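Local coordinates for periplasmic solute binding protein (Pectobacterium atrosepticum, PDB 4RY1) that probably binds a sugar in the periplasm and delivers it to an ABC-type importer, as a bacterial solute-binding protein, at residues W68-Q71 with F72-G76. Residues are numbered along the deposited sequence; the frame is centred on the assembly and turned at random.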
# COMPACT_ATOMS: atom_id res chain seq x y z
N TRP A 68 -5.50 -6.28 -7.36
CA TRP A 68 -6.71 -6.50 -8.17
C TRP A 68 -6.46 -7.43 -9.34
O TRP A 68 -7.41 -7.84 -10.03
CB TRP A 68 -7.32 -5.21 -8.69
CG TRP A 68 -7.67 -4.22 -7.65
CD1 TRP A 68 -7.74 -4.40 -6.29
CD2 TRP A 68 -7.96 -2.84 -7.88
NE1 TRP A 68 -8.06 -3.22 -5.68
CE2 TRP A 68 -8.22 -2.25 -6.63
CE3 TRP A 68 -8.05 -2.06 -9.04
CZ2 TRP A 68 -8.53 -0.90 -6.50
CZ3 TRP A 68 -8.38 -0.71 -8.90
CH2 TRP A 68 -8.59 -0.15 -7.65
N LEU A 69 -5.21 -7.79 -9.58
CA LEU A 69 -4.90 -8.67 -10.71
C LEU A 69 -5.54 -10.07 -10.58
O LEU A 69 -5.95 -10.64 -11.60
CB LEU A 69 -3.41 -8.75 -11.00
CG LEU A 69 -2.79 -7.48 -11.57
CD1 LEU A 69 -1.31 -7.71 -11.82
CD2 LEU A 69 -3.47 -7.04 -12.85
N PRO A 70 -5.64 -10.64 -9.36
CA PRO A 70 -6.39 -11.93 -9.32
C PRO A 70 -7.83 -11.83 -9.84
O PRO A 70 -8.25 -12.65 -10.66
CB PRO A 70 -6.31 -12.33 -7.84
CG PRO A 70 -5.00 -11.73 -7.42
CD PRO A 70 -4.97 -10.37 -8.07
N GLN A 71 -8.55 -10.81 -9.43
CA GLN A 71 -9.93 -10.60 -9.87
C GLN A 71 -10.02 -10.41 -11.38
O GLN A 71 -10.83 -11.03 -12.06
CB GLN A 71 -10.55 -9.38 -9.17
CG GLN A 71 -11.91 -9.01 -9.75
CD GLN A 71 -12.62 -7.86 -9.02
OE1 GLN A 71 -12.17 -7.36 -7.97
NE2 GLN A 71 -13.76 -7.44 -9.60
N PHE A 72 -9.21 -9.50 -11.90
CA PHE A 72 -9.34 -9.09 -13.30
C PHE A 72 -8.58 -9.93 -14.31
O PHE A 72 -8.93 -9.94 -15.51
CB PHE A 72 -8.95 -7.61 -13.44
CG PHE A 72 -9.92 -6.66 -12.76
CD1 PHE A 72 -11.28 -6.73 -13.02
CD2 PHE A 72 -9.46 -5.70 -11.87
CE1 PHE A 72 -12.16 -5.87 -12.39
CE2 PHE A 72 -10.33 -4.82 -11.25
CZ PHE A 72 -11.69 -4.92 -11.51
N SER A 73 -7.49 -10.56 -13.86
CA SER A 73 -6.58 -11.26 -14.77
C SER A 73 -6.40 -12.75 -14.51
O SER A 73 -6.47 -13.54 -15.43
CB SER A 73 -5.20 -10.57 -14.77
OG SER A 73 -5.31 -9.20 -15.15
N ARG A 74 -6.14 -13.15 -13.27
CA ARG A 74 -6.02 -14.59 -12.99
C ARG A 74 -7.36 -15.29 -13.19
O ARG A 74 -7.43 -16.37 -13.78
CB ARG A 74 -5.54 -14.84 -11.57
CG ARG A 74 -4.19 -14.25 -11.26
CD ARG A 74 -3.66 -14.83 -9.97
NE ARG A 74 -2.47 -14.13 -9.51
CZ ARG A 74 -1.66 -14.56 -8.56
NH1 ARG A 74 -1.89 -15.74 -7.96
NH2 ARG A 74 -0.61 -13.83 -8.18
N ASN A 75 -8.40 -14.62 -12.74
CA ASN A 75 -9.76 -15.13 -12.74
C ASN A 75 -10.75 -14.32 -13.57
O ASN A 75 -11.97 -14.40 -13.39
CB ASN A 75 -10.18 -15.29 -11.30
CG ASN A 75 -9.20 -16.16 -10.55
OD1 ASN A 75 -8.82 -17.23 -11.03
ND2 ASN A 75 -8.77 -15.72 -9.42
N GLY A 76 -10.20 -13.58 -14.51
CA GLY A 76 -10.98 -12.76 -15.44
C GLY A 76 -10.38 -12.77 -16.83
O GLY A 76 -9.55 -13.59 -17.14
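The short helix 69-74, which follows strand 61-64 in this periplasmic binding-protein fold, widens into a pi-type turn at its C-terminal end. Phe-72 N donates to Trp-68 O at 3.1 Å, an ordinary i to i+4 bond. Leu-69 O then takes two donors, Ser-73 N (i+4) at 2.7 Å and Arg-74 N (i+5) at 3.0 Å, which reach it from opposite faces of its carbonyl plane. The same i to i+5 spacing recurs in Asn-75 N to Pro-70 O at 2.9 Å, just where the chain leaves helical geometry.

Gln-71 lies alongside Phe-72. With CG anti to the backbone N (chi1 171°) and the chain extended, its amide is carried over one face of the ring, toward the rim, with the planes 27° apart. Gln-71 CG makes a CH-pi contact 4.2 Å from the Phe-72 ring centroid. Trp-68 CB packs on Phe-72 CD2 at 3.9 Å, and helix 45-55 touches both aromatic residues. Pro-70 CG sits over a face of the Arg-74 guanidinium, 4.1 Å from NE, while NH1 forms a salt bridge with Glu-190.

The shared Leu-69 O and the i to i+5 bond of Pro-70 O keep both carbonyls hydrogen-bonded as the helix widens and ends.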